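Local coordinates for porin protein associated with imipenem resistance (Acinetobacter baumannii, PDB 4FUV), which forms an eight-stranded beta-barrel in the outer membrane and probably takes part in the passage of ornithine and imipenem, at residues Y96-A101 and F165-A170; R112-T117 and F127-D132; R118-N123 and Q192-A197; A147-F152 and G169-G174. All blocks are in the same frame, centred on the assembly; numbering follows the deposited sequence.

The four contacts fall into two groups on the same barrel. Interactions 1 and 4 have centres about 8 Å apart and share Gly-169 and Ala-170; strand 147-154, part of interaction 4, lies between the two strands of interaction 1, and Glu-167 meets Tyr-149 from one contact to the other. Interactions 2 and 3, with centres about 11 Å apart, build the far end of the protein and both touch the second subunit; strands 119-122 and 125-129 join them through Phe-127 N and Phe-120 O, 2.8 Å apart. Strand 95-114 runs from interaction 1 to interaction 2, whose centres are about 41 Å apart. Detergent lies against interactions 1 and 4, a sulfate at interaction 3.

Interaction 1: Y96-A101 and F165-A170; sequences YVAAGA and FGEVGA
Tyr-96 reaches across to Glu-167 and makes the one hydrogen bond between the segments, from its OH to Glu-167 OE1 at a short 2.6 Å. The carboxylate oxygen lies at the edge of the phenol, near the ring plane, and is met on its anti side, 16° out of the carboxylate plane. Ring and carboxylate stand almost perpendicular, at 87°. Phe-165 CD2 approaches the same hydroxyl, Tyr-96 OH, to 3.8 Å, and Ala-98 CB lies 4.1 Å from Glu-167 OE2. Strands 96-101 and 165-170 are not paired with each other: both border strand 147-154 in the barrel wall, their axes are 8.6 Å apart at the closest, and the side chains bridge the gap on the concave, inner side of the curved sheet. Glu-167 spans its share with CG anti to the backbone N (chi1 -171°) and an extended chain beyond. Its second oxygen, OE2, is hydrogen-bonded to Tyr-149 OH on the intervening strand, so two tyrosine hydroxyls hold the buried carboxylate. Arg-22 and Lys-218 also pack on Glu-167, and such basic neighbours would be expected to stabilise a negative charge there.

Interaction 2: R112-T117 and F127-D132; sequences RNVDAT and FIAGAD
Ile-128 opens the contact by laying its CG2 branch against Thr-117 O at 3.6 Å. Ala-129 follows and has the most surface buried of the segment. Its CB touches both Val-114 CG1, 3.7 Å away, and Asp-115 O at 3.5 Å. The carbonyl of Ala-129 turns to the other segment for the sole hydrogen bond of the contact, from Thr-117 N to Ala-129 O (2.9 Å). That bond is bent, with 138° at the hydrogen, and the donor stands 42° above the carbonyl plane. The same oxygen also accepts from Thr-189 OG1 of the second subunit, so it is gripped from within and from across the dimer. At Gly-130 the chain adds a CA-H...O contact, Ala-116 CA lying 3.4 Å from Gly-130 O. Ala-131 then places its carbonyl oxygen 3.3 Å from Ala-116 CB. On the first segment the Asp-115 side chain starts away from the second segment, and its carboxylate forms a salt bridge with Lys-60. Ala-116 and Thr-117 have the backbone angles of the two central residues of a type II turn, through which strand 95-114 passes into the small antiparallel hairpin 119-122/125-129, an extension at the end of the barrel remote from the chain termini.

Interaction 3: R118-N123 and Q192-A197; sequences RSFRVN and QSLEEA. With SO4 (sulfate ion), chain B.
Val-122 and Ala-197 form the apolar centre of the contact, with Val-122 CG1 3.7 Å from Ala-197 CB. CG1 is anti to the valine backbone N, which carries it toward the helix, while CG2 is the branch nearer Leu-194. Leu-194 in turn sets CD1 at the edge of the Phe-120 ring, near its plane and 4.0 Å from CE2, the two side chains crossing at about a right angle. Beside this patch Asn-123 supplies the polar part. Its ND2 gives a fairly straight hydrogen bond to Gln-192 OE1 (2.8 Å, 162° at the hydrogen); the acceptor lies in the asparagine amide plane, the donor is tilted 21° from the glutamine carbonyl plane, and the two amides are turned 51° against each other. Asn-123 CB rests 3.6 Å from Ala-197 O.

Here the start of helix 194-207 docks on the small hairpin 119-122/125-129. The helix begins with a capping box: Ser-193 OG accepts from Glu-196 N at 3.3 Å, and Ser-193 N donates to Glu-196 OE1 at 3.0 Å. From further along the helix Glu-201 accepts the backbone N-H of Asn-123, tying the end of strand 119-122 to the helix.

At the far end of the hairpin segment, away from the helix, Arg-118 holds a sulfate, probably from the crystallisation liquor, at the edge of its guanidinium. NH1 lies 2.8 Å and NH2 3.1 Å from the same oxygen, O2, while Arg-118 NE makes a salt bridge with Asp-126 of the second subunit.

Interaction 4: A147-F152 and G169-G174; sequences APYLGF and GAYYTG. With C8E ((hydroxyethyloxy)tri(ethyloxy)octane), chain K; C8E ((hydroxyethyloxy)tri(ethyloxy)octane), chain J.
Leu-150 and Ala-170 pair through both backbone bonds, Ala-170 N to Leu-150 O at 2.9 Å and Leu-150 N to Ala-170 O at 3.2 Å. A third, Tyr-172 N to Pro-148 O (3.0 Å), continues the antiparallel ladder. In the non-hydrogen-bonded pair Gly-151 and Gly-169 the backbones come very close, with CA atoms 3.6 Å apart.

The aromatic contact lies on the other face from Leu-150 and Ala-170. Tyr-149 brings CD1 over the centre of the Tyr-171 ring, 3.4 Å from its CE1; the planes are inclined at 41°, neither parallel nor perpendicular. With CG anti to the backbone N (chi1 177°), the Tyr-149 ring runs back over the neighbouring strand, and its OH, already bound to Glu-167, lies 3.6 Å from Gly-169 CA.

Detergent covers the opposite face, as expected for a membrane-facing barrel wall. One molecule touches Pro-148 CD, and its C20 lies 3.4 Å from Tyr-172 CE2; another puts C10 at the edge of the Phe-152 ring, 3.5 Å from CE1.

The two strands form the hairpin 147-154/162-172, flanked by strand 95-114 beside the first and strand 213-224 beside the second; Val-216 of the latter packs on Tyr-149 and Tyr-171.

Interaction 1: Y96-A101 and F165-A170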
loop_
_atom_site.group_PDB
_atom_site.type_symbol
_atom_site.label_atom_id
_atom_site.label_comp_id
_atom_site.label_asym_id
_atom_site.label_seq_id
_atom_site.Cartn_x
_atom_site.Cartn_y
_atom_site.Cartn_z
ATOM N N TYR A 96 16.016 -20.807 17.244
ATOM C CA TYR A 96 15.448 -21.582 18.340
ATOM C C TYR A 96 13.925 -21.604 18.366
ATOM O O TYR A 96 13.269 -20.706 17.847
ATOM C CB TYR A 96 15.980 -21.109 19.704
ATOM C CG TYR A 96 15.548 -19.711 20.143
ATOM C CD1 TYR A 96 16.265 -18.586 19.748
ATOM C CD2 TYR A 96 14.438 -19.518 20.979
ATOM C CE1 TYR A 96 15.900 -17.306 20.159
ATOM C CE2 TYR A 96 14.056 -18.226 21.392
ATOM C CZ TYR A 96 14.799 -17.132 20.971
ATOM O OH TYR A 96 14.448 -15.852 21.341
ATOM N N VAL A 97 13.375 -22.644 18.980
ATOM C CA VAL A 97 11.953 -22.671 19.303
ATOM C C VAL A 97 11.810 -22.486 20.804
ATOM O O VAL A 97 12.532 -23.120 21.599
ATOM C CB VAL A 97 11.256 -23.985 18.833
ATOM C CG1 VAL A 97 12.024 -25.180 19.301
ATOM C CG2 VAL A 97 9.809 -24.054 19.339
ATOM N N ALA A 98 10.920 -21.579 21.175
ATOM C CA ALA A 98 10.609 -21.255 22.569
ATOM C C ALA A 98 9.285 -21.895 22.981
ATOM O O ALA A 98 8.267 -21.772 22.288
ATOM C CB ALA A 98 10.516 -19.733 22.748
ATOM N N ALA A 99 9.295 -22.562 24.121
ATOM C CA ALA A 99 8.084 -23.126 24.673
ATOM C C ALA A 99 8.111 -22.888 26.171
ATOM O O ALA A 99 9.107 -23.152 26.838
ATOM C CB ALA A 99 8.005 -24.589 24.384
ATOM N N GLY A 100 7.007 -22.397 26.702
ATOM C CA GLY A 100 6.951 -22.114 28.123
ATOM C C GLY A 100 5.626 -21.555 28.561
ATOM O O GLY A 100 4.563 -21.906 28.018
ATOM N N ALA A 101 5.678 -20.672 29.547
ATOM C CA ALA A 101 4.455 -20.117 30.092
ATOM C C ALA A 101 4.681 -18.767 30.749
ATOM O O ALA A 101 5.809 -18.373 31.074
ATOM C CB ALA A 101 3.826 -21.088 31.088
ATOM N N PHE A 165 18.699 -10.272 18.865
ATOM C CA PHE A 165 17.684 -11.272 18.557
ATOM C C PHE A 165 16.335 -10.682 18.194
ATOM O O PHE A 165 16.070 -9.504 18.435
ATOM C CB PHE A 165 17.527 -12.253 19.722
ATOM C CG PHE A 165 16.631 -11.763 20.819
ATOM C CD1 PHE A 165 17.120 -10.926 21.818
ATOM C CD2 PHE A 165 15.300 -12.152 20.861
ATOM C CE1 PHE A 165 16.286 -10.479 22.839
ATOM C CE2 PHE A 165 14.459 -11.714 21.863
ATOM C CZ PHE A 165 14.945 -10.870 22.864
ATOM N N GLY A 166 15.496 -11.508 17.579
ATOM C CA GLY A 166 14.090 -11.201 17.417
ATOM C C GLY A 166 13.340 -12.456 17.808
ATOM O O GLY A 166 13.887 -13.549 17.693
ATOM N N GLU A 167 12.105 -12.314 18.270
ATOM C CA GLU A 167 11.305 -13.474 18.632
ATOM C C GLU A 167 9.844 -13.208 18.331
ATOM O O GLU A 167 9.310 -12.121 18.623
ATOM C CB GLU A 167 11.465 -13.818 20.115
ATOM C CG GLU A 167 10.824 -15.153 20.527
ATOM C CD GLU A 167 10.999 -15.480 22.014
ATOM O OE1 GLU A 167 12.153 -15.523 22.494
ATOM O OE2 GLU A 167 9.979 -15.691 22.707
ATOM N N VAL A 168 9.186 -14.202 17.758
ATOM C CA VAL A 168 7.752 -14.101 17.506
ATOM C C VAL A 168 7.068 -15.354 18.034
ATOM O O VAL A 168 7.558 -16.472 17.844
ATOM C CB VAL A 168 7.419 -13.868 16.001
ATOM C CG1 VAL A 168 8.168 -12.647 15.467
ATOM C CG2 VAL A 168 7.751 -15.091 15.170
ATOM N N GLY A 169 5.954 -15.162 18.730
ATOM C CA GLY A 169 5.173 -16.284 19.207
ATOM C C GLY A 169 3.766 -15.889 19.600
ATOM O O GLY A 169 3.232 -14.860 19.147
ATOM N N ALA A 170 3.161 -16.689 20.469
ATOM C CA ALA A 170 1.828 -16.364 20.956
ATOM C C ALA A 170 1.522 -17.086 22.256
ATOM O O ALA A 170 1.949 -18.225 22.458
ATOM C CB ALA A 170 0.763 -16.702 19.882
#

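Interaction 2: R112-T117 and F127-D132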
loop_
_atom_site.group_PDB
_atom_site.type_symbol
_atom_site.label_atom_id
_atom_site.label_comp_id
_atom_site.label_asym_id
_atom_site.label_seq_id
_atom_site.Cartn_x
_atom_site.Cartn_y
_atom_site.Cartn_z
ATOM N N ARG A 112 -10.182 5.633 18.386
ATOM C CA ARG A 112 -10.195 6.157 17.027
ATOM C C ARG A 112 -11.068 7.407 16.948
ATOM O O ARG A 112 -12.251 7.372 17.282
ATOM C CB ARG A 112 -10.682 5.098 16.037
ATOM C CG ARG A 112 -11.018 5.643 14.646
ATOM C CD ARG A 112 -11.497 4.519 13.736
ATOM N NE ARG A 112 -11.386 4.867 12.320
ATOM C CZ ARG A 112 -11.525 3.995 11.322
ATOM N NH1 ARG A 112 -11.775 2.715 11.581
ATOM N NH2 ARG A 112 -11.406 4.398 10.062
ATOM N N ASN A 113 -10.471 8.508 16.508
ATOM C CA ASN A 113 -11.195 9.754 16.304
ATOM C C ASN A 113 -11.454 9.991 14.820
ATOM O O ASN A 113 -10.526 10.175 14.037
ATOM C CB ASN A 113 -10.420 10.930 16.907
ATOM C CG ASN A 113 -9.931 10.638 18.315
ATOM O OD1 ASN A 113 -8.723 10.486 18.554
ATOM N ND2 ASN A 113 -10.866 10.538 19.255
ATOM N N VAL A 114 -12.721 9.979 14.434
ATOM C CA VAL A 114 -13.078 10.129 13.029
ATOM C C VAL A 114 -13.518 11.564 12.739
ATOM O O VAL A 114 -14.453 12.056 13.364
ATOM C CB VAL A 114 -14.190 9.126 12.643
ATOM C CG1 VAL A 114 -14.558 9.243 11.165
ATOM C CG2 VAL A 114 -13.748 7.705 12.981
ATOM N N ASP A 115 -12.830 12.237 11.815
ATOM C CA ASP A 115 -13.209 13.592 11.416
ATOM C C ASP A 115 -14.631 13.621 10.892
ATOM O O ASP A 115 -15.112 12.645 10.310
ATOM C CB ASP A 115 -12.316 14.132 10.298
ATOM C CG ASP A 115 -10.923 14.475 10.764
ATOM O OD1 ASP A 115 -10.721 14.667 11.982
ATOM O OD2 ASP A 115 -10.036 14.567 9.887
ATOM N N ALA A 116 -15.288 14.757 11.107
ATOM C CA ALA A 116 -16.588 15.043 10.530
ATOM C C ALA A 116 -16.595 14.770 9.021
ATOM O O ALA A 116 -15.662 15.158 8.321
ATOM C CB ALA A 116 -16.952 16.495 10.797
ATOM N N THR A 117 -17.666 14.118 8.554
ATOM C CA THR A 117 -17.926 13.781 7.143
ATOM C C THR A 117 -17.089 12.645 6.567
ATOM O O THR A 117 -17.239 12.329 5.388
ATOM C CB THR A 117 -17.775 14.973 6.172
ATOM O OG1 THR A 117 -16.384 15.229 5.969
ATOM C CG2 THR A 117 -18.463 16.224 6.710
ATOM N N PHE A 127 -19.620 3.395 7.537
ATOM C CA PHE A 127 -20.337 4.487 8.171
ATOM C C PHE A 127 -19.662 5.798 7.788
ATOM O O PHE A 127 -18.490 5.813 7.437
ATOM C CB PHE A 127 -20.308 4.356 9.694
ATOM C CG PHE A 127 -21.106 3.202 10.229
ATOM C CD1 PHE A 127 -20.550 1.936 10.302
ATOM C CD2 PHE A 127 -22.405 3.393 10.692
ATOM C CE1 PHE A 127 -21.278 0.869 10.807
ATOM C CE2 PHE A 127 -23.142 2.338 11.196
ATOM C CZ PHE A 127 -22.569 1.063 11.258
ATOM N N ILE A 128 -20.409 6.896 7.859
ATOM C CA ILE A 128 -19.834 8.217 7.646
ATOM C C ILE A 128 -20.179 9.106 8.833
ATOM O O ILE A 128 -21.354 9.301 9.145
ATOM C CB ILE A 128 -20.357 8.878 6.349
ATOM C CG1 ILE A 128 -19.648 8.281 5.123
ATOM C CG2 ILE A 128 -20.123 10.389 6.390
ATOM C CD1 ILE A 128 -20.252 8.732 3.781
ATOM N N ALA A 129 -19.149 9.652 9.477
ATOM C CA ALA A 129 -19.321 10.462 10.676
ATOM C C ALA A 129 -20.098 11.750 10.393
ATOM O O ALA A 129 -19.859 12.424 9.388
ATOM C CB ALA A 129 -17.966 10.791 11.284
ATOM N N GLY A 130 -21.007 12.093 11.298
ATOM C CA GLY A 130 -21.766 13.329 11.194
ATOM C C GLY A 130 -20.932 14.569 11.459
ATOM O O GLY A 130 -19.721 14.488 11.677
ATOM N N ALA A 131 -21.598 15.721 11.448
ATOM C CA ALA A 131 -20.954 17.022 11.576
ATOM C C ALA A 131 -20.086 17.180 12.823
ATOM O O ALA A 131 -19.149 17.975 12.832
ATOM C CB ALA A 131 -22.015 18.139 11.525
ATOM N N ASP A 132 -20.394 16.432 13.875
ATOM C CA ASP A 132 -19.656 16.569 15.125
ATOM C C ASP A 132 -18.594 15.500 15.301
ATOM O O ASP A 132 -17.962 15.419 16.349
ATOM C CB ASP A 132 -20.606 16.544 16.312
ATOM C CG ASP A 132 -21.519 17.750 16.344
ATOM O OD1 ASP A 132 -21.090 18.825 15.868
ATOM O OD2 ASP A 132 -22.665 17.616 16.829
#

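Interaction 3: R118-N123 and Q192-A197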
loop_
_atom_site.group_PDB
_atom_site.type_symbol
_atom_site.label_atom_id
_atom_site.label_comp_id
_atom_site.label_asym_id
_atom_site.label_seq_id
_atom_site.Cartn_x
_atom_site.Cartn_y
_atom_site.Cartn_z
ATOM N N ARG A 118 -16.203 12.046 7.364
ATOM C CA ARG A 118 -15.333 11.001 6.830
ATOM C C ARG A 118 -15.903 9.604 7.047
ATOM O O ARG A 118 -16.569 9.326 8.055
ATOM C CB ARG A 118 -13.906 11.081 7.411
ATOM C CG ARG A 118 -13.185 12.406 7.154
ATOM C CD ARG A 118 -13.194 12.808 5.679
ATOM N NE ARG A 118 -12.507 11.830 4.835
ATOM C CZ ARG A 118 -11.208 11.883 4.546
ATOM N NH1 ARG A 118 -10.457 12.859 5.043
ATOM N NH2 ARG A 118 -10.657 10.959 3.763
ATOM N N SER A 119 -15.631 8.722 6.094
ATOM C CA SER A 119 -16.052 7.336 6.218
ATOM C C SER A 119 -15.105 6.531 7.109
ATOM O O SER A 119 -13.925 6.848 7.245
ATOM C CB SER A 119 -16.154 6.675 4.843
ATOM O OG SER A 119 -14.899 6.672 4.204
ATOM N N PHE A 120 -15.658 5.496 7.718
ATOM C CA PHE A 120 -14.925 4.582 8.566
ATOM C C PHE A 120 -15.752 3.307 8.591
ATOM O O PHE A 120 -16.943 3.326 8.254
ATOM C CB PHE A 120 -14.747 5.163 9.976
ATOM C CG PHE A 120 -16.049 5.389 10.726
ATOM C CD1 PHE A 120 -16.855 6.481 10.436
ATOM C CD2 PHE A 120 -16.449 4.518 11.733
ATOM C CE1 PHE A 120 -18.042 6.686 11.119
ATOM C CE2 PHE A 120 -17.643 4.728 12.429
ATOM C CZ PHE A 120 -18.431 5.805 12.125
ATOM N N ARG A 121 -15.133 2.206 8.991
ATOM C CA ARG A 121 -15.758 0.886 8.867
ATOM C C ARG A 121 -15.813 0.204 10.227
ATOM O O ARG A 121 -14.819 0.192 10.954
ATOM C CB ARG A 121 -14.945 0.023 7.892
ATOM C CG ARG A 121 -15.591 -1.283 7.450
ATOM C CD ARG A 121 -14.831 -1.816 6.215
ATOM N NE ARG A 121 -15.311 -3.114 5.736
ATOM C CZ ARG A 121 -16.425 -3.300 5.034
ATOM N NH1 ARG A 121 -17.214 -2.273 4.737
ATOM N NH2 ARG A 121 -16.762 -4.524 4.635
ATOM N N VAL A 122 -16.975 -0.340 10.582
ATOM C CA VAL A 122 -17.128 -1.042 11.855
ATOM C C VAL A 122 -17.865 -2.355 11.617
ATOM O O VAL A 122 -18.955 -2.367 11.033
ATOM C CB VAL A 122 -17.885 -0.190 12.910
ATOM C CG1 VAL A 122 -17.996 -0.945 14.232
ATOM C CG2 VAL A 122 -17.182 1.147 13.132
ATOM N N ASN A 123 -17.265 -3.463 12.048
ATOM C CA ASN A 123 -17.851 -4.789 11.817
ATOM C C ASN A 123 -18.230 -5.018 10.343
ATOM O O ASN A 123 -19.323 -5.503 10.038
ATOM C CB ASN A 123 -19.078 -4.985 12.717
ATOM C CG ASN A 123 -19.555 -6.423 12.757
ATOM O OD1 ASN A 123 -18.756 -7.348 12.870
ATOM N ND2 ASN A 123 -20.869 -6.618 12.650
ATOM N N GLN A 192 -26.811 -2.670 10.173
ATOM C CA GLN A 192 -26.614 -2.347 11.577
ATOM C C GLN A 192 -26.534 -0.857 11.815
ATOM O O GLN A 192 -26.001 -0.113 10.997
ATOM C CB GLN A 192 -25.292 -2.975 12.077
ATOM C CG GLN A 192 -25.321 -4.495 12.165
ATOM C CD GLN A 192 -24.036 -5.084 12.753
ATOM O OE1 GLN A 192 -22.931 -4.840 12.251
ATOM N NE2 GLN A 192 -24.182 -5.859 13.824
ATOM N N SER A 193 -27.033 -0.424 12.962
ATOM C CA SER A 193 -26.737 0.916 13.439
ATOM C C SER A 193 -25.302 0.919 13.953
ATOM O O SER A 193 -24.718 -0.145 14.202
ATOM C CB SER A 193 -27.664 1.267 14.594
ATOM O OG SER A 193 -27.369 0.428 15.698
ATOM N N LEU A 194 -24.738 2.108 14.114
ATOM C CA LEU A 194 -23.385 2.253 14.651
ATOM C C LEU A 194 -23.221 1.522 15.986
ATOM O O LEU A 194 -22.232 0.817 16.185
ATOM C CB LEU A 194 -23.038 3.738 14.824
ATOM C CG LEU A 194 -21.639 4.037 15.376
ATOM C CD1 LEU A 194 -20.594 3.244 14.599
ATOM C CD2 LEU A 194 -21.347 5.525 15.280
ATOM N N GLU A 195 -24.192 1.698 16.890
ATOM C CA GLU A 195 -24.139 1.077 18.215
ATOM C C GLU A 195 -24.072 -0.449 18.121
ATOM O O GLU A 195 -23.310 -1.093 18.839
ATOM C CB GLU A 195 -25.343 1.500 19.077
ATOM C CG GLU A 195 -25.289 2.928 19.593
ATOM C CD GLU A 195 -25.773 3.976 18.575
ATOM O OE1 GLU A 195 -26.122 3.619 17.419
ATOM O OE2 GLU A 195 -25.800 5.170 18.945
ATOM N N GLU A 196 -24.857 -1.019 17.216
ATOM C CA GLU A 196 -24.899 -2.463 17.053
ATOM C C GLU A 196 -23.638 -2.989 16.396
ATOM O O GLU A 196 -23.163 -4.077 16.723
ATOM C CB GLU A 196 -26.106 -2.850 16.203
ATOM C CG GLU A 196 -27.427 -2.636 16.910
ATOM C CD GLU A 196 -28.610 -2.746 15.964
ATOM O OE1 GLU A 196 -28.473 -2.337 14.791
ATOM O OE2 GLU A 196 -29.670 -3.244 16.393
ATOM N N ALA A 197 -23.126 -2.229 15.437
ATOM C CA ALA A 197 -21.901 -2.602 14.757
ATOM C C ALA A 197 -20.769 -2.629 15.796
ATOM O O ALA A 197 -19.992 -3.585 15.850
ATOM C CB ALA A 197 -21.594 -1.632 13.606
HETATM S S SO4 B . -7.310 12.084 2.989
HETATM O O1 SO4 B . -7.651 10.795 2.395
HETATM O O2 SO4 B . -7.890 12.174 4.328
HETATM O O3 SO4 B . -5.857 12.198 3.097
HETATM O O4 SO4 B . -7.826 13.165 2.150
#

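Interaction 4: A147-F152 and G169-G174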
loop_
_atom_site.group_PDB
_atom_site.type_symbol
_atom_site.label_atom_id
_atom_site.label_comp_id
_atom_site.label_asym_id
_atom_site.label_seq_id
_atom_site.Cartn_x
_atom_site.Cartn_y
_atom_site.Cartn_z
ATOM N N ALA A 147 -0.357 -18.735 31.332
ATOM C CA ALA A 147 -0.729 -19.005 29.942
ATOM C C ALA A 147 0.437 -19.678 29.227
ATOM O O ALA A 147 1.572 -19.221 29.326
ATOM C CB ALA A 147 -1.091 -17.714 29.225
ATOM N N PRO A 148 0.157 -20.764 28.495
ATOM C CA PRO A 148 1.194 -21.454 27.727
ATOM C C PRO A 148 1.653 -20.566 26.583
ATOM O O PRO A 148 0.873 -19.746 26.079
ATOM C CB PRO A 148 0.461 -22.677 27.152
ATOM C CG PRO A 148 -0.838 -22.741 27.856
ATOM C CD PRO A 148 -1.172 -21.353 28.278
ATOM N N TYR A 149 2.905 -20.738 26.182
ATOM C CA TYR A 149 3.519 -19.927 25.152
ATOM C C TYR A 149 4.268 -20.817 24.170
ATOM O O TYR A 149 4.892 -21.792 24.567
ATOM C CB TYR A 149 4.551 -18.979 25.794
ATOM C CG TYR A 149 5.305 -18.132 24.785
ATOM C CD1 TYR A 149 4.681 -17.064 24.131
ATOM C CD2 TYR A 149 6.645 -18.378 24.501
ATOM C CE1 TYR A 149 5.380 -16.272 23.205
ATOM C CE2 TYR A 149 7.350 -17.591 23.593
ATOM C CZ TYR A 149 6.708 -16.550 22.936
ATOM O OH TYR A 149 7.403 -15.771 22.030
ATOM N N LEU A 150 4.219 -20.460 22.893
ATOM C CA LEU A 150 5.034 -21.104 21.873
ATOM C C LEU A 150 5.555 -19.994 20.988
ATOM O O LEU A 150 4.810 -19.087 20.629
ATOM C CB LEU A 150 4.206 -22.094 21.028
ATOM C CG LEU A 150 4.957 -22.711 19.843
ATOM C CD1 LEU A 150 6.088 -23.616 20.344
ATOM C CD2 LEU A 150 4.043 -23.470 18.832
ATOM N N GLY A 151 6.826 -20.053 20.627
ATOM C CA GLY A 151 7.377 -19.021 19.773
ATOM C C GLY A 151 8.604 -19.505 19.057
ATOM O O GLY A 151 9.085 -20.601 19.328
ATOM N N PHE A 152 9.112 -18.683 18.146
ATOM C CA PHE A 152 10.314 -19.024 17.400
ATOM C C PHE A 152 11.232 -17.816 17.385
ATOM O O PHE A 152 10.777 -16.681 17.219
ATOM C CB PHE A 152 9.960 -19.466 15.971
ATOM C CG PHE A 152 8.927 -20.561 15.923
ATOM C CD1 PHE A 152 7.565 -20.258 15.939
ATOM C CD2 PHE A 152 9.309 -21.893 15.899
ATOM C CE1 PHE A 152 6.613 -21.264 15.923
ATOM C CE2 PHE A 152 8.356 -22.909 15.871
ATOM C CZ PHE A 152 7.010 -22.595 15.882
ATOM N N GLY A 169 5.954 -15.162 18.730
ATOM C CA GLY A 169 5.173 -16.284 19.207
ATOM C C GLY A 169 3.766 -15.889 19.600
ATOM O O GLY A 169 3.232 -14.860 19.147
ATOM N N ALA A 170 3.161 -16.689 20.469
ATOM C CA ALA A 170 1.828 -16.364 20.956
ATOM C C ALA A 170 1.522 -17.086 22.256
ATOM O O ALA A 170 1.949 -18.225 22.458
ATOM C CB ALA A 170 0.763 -16.702 19.882
ATOM N N TYR A 171 0.801 -16.406 23.137
ATOM C CA TYR A 171 0.302 -17.008 24.353
ATOM C C TYR A 171 -1.118 -17.474 24.089
ATOM O O TYR A 171 -1.882 -16.772 23.439
ATOM C CB TYR A 171 0.301 -15.980 25.498
ATOM C CG TYR A 171 1.683 -15.479 25.885
ATOM C CD1 TYR A 171 2.510 -16.228 26.717
ATOM C CD2 TYR A 171 2.151 -14.254 25.434
ATOM C CE1 TYR A 171 3.779 -15.760 27.085
ATOM C CE2 TYR A 171 3.415 -13.787 25.789
ATOM C CZ TYR A 171 4.213 -14.537 26.617
ATOM O OH TYR A 171 5.460 -14.055 26.964
ATOM N N TYR A 172 -1.463 -18.661 24.565
ATOM C CA TYR A 172 -2.849 -19.082 24.555
ATOM C C TYR A 172 -3.496 -18.514 25.807
ATOM O O TYR A 172 -3.275 -19.010 26.909
ATOM C CB TYR A 172 -2.966 -20.601 24.547
ATOM C CG TYR A 172 -4.382 -21.105 24.778
ATOM C CD1 TYR A 172 -5.441 -20.680 23.985
ATOM C CD2 TYR A 172 -4.652 -22.022 25.782
ATOM C CE1 TYR A 172 -6.741 -21.156 24.196
ATOM C CE2 TYR A 172 -5.945 -22.510 25.996
ATOM C CZ TYR A 172 -6.979 -22.066 25.207
ATOM O OH TYR A 172 -8.247 -22.548 25.437
ATOM N N THR A 173 -4.288 -17.469 25.621
ATOM C CA THR A 173 -4.871 -16.717 26.726
ATOM C C THR A 173 -6.376 -16.881 26.865
ATOM O O THR A 173 -6.953 -16.543 27.907
ATOM C CB THR A 173 -4.615 -15.224 26.509
ATOM O OG1 THR A 173 -5.124 -14.853 25.222
ATOM C CG2 THR A 173 -3.120 -14.954 26.533
ATOM N N GLY A 174 -7.022 -17.383 25.816
ATOM C CA GLY A 174 -8.469 -17.291 25.728
ATOM C C GLY A 174 -8.810 -15.858 25.354
ATOM O O GLY A 174 -7.928 -14.982 25.378
HETATM C C8 C8E K . 0.282 -24.025 23.605
HETATM O O9 C8E K . -1.036 -24.542 23.429
HETATM C C10 C8E K . -1.567 -25.090 24.625
HETATM C C11 C8E K . -2.969 -25.631 24.368
HETATM O O12 C8E K . -3.255 -26.640 25.320
HETATM C C13 C8E K . -3.717 -26.100 26.548
HETATM O O15 C8E K . -4.003 -24.554 29.321
HETATM C C16 C8E K . -4.099 -23.374 30.104
HETATM C C17 C8E K . -4.422 -22.231 29.150
HETATM O O18 C8E K . -4.991 -21.150 29.857
HETATM C C19 C8E K . -5.697 -20.291 28.984
HETATM C C20 C8E K . -7.089 -20.863 28.719
HETATM O O21 C8E K . -8.090 -19.887 28.937
HETATM C C8 C8E J . 2.935 -19.799 17.415
HETATM O O9 C8E J . 3.447 -18.585 16.887
HETATM C C10 C8E J . 4.084 -18.794 15.635
HETATM C C11 C8E J . 3.976 -17.517 14.798
HETATM O O18 C8E J . -2.076 -16.870 16.541
HETATM C C19 C8E J . -2.458 -18.140 16.069
HETATM C C20 C8E J . -1.329 -19.093 16.437
HETATM O O21 C8E J . -1.774 -19.874 17.524
#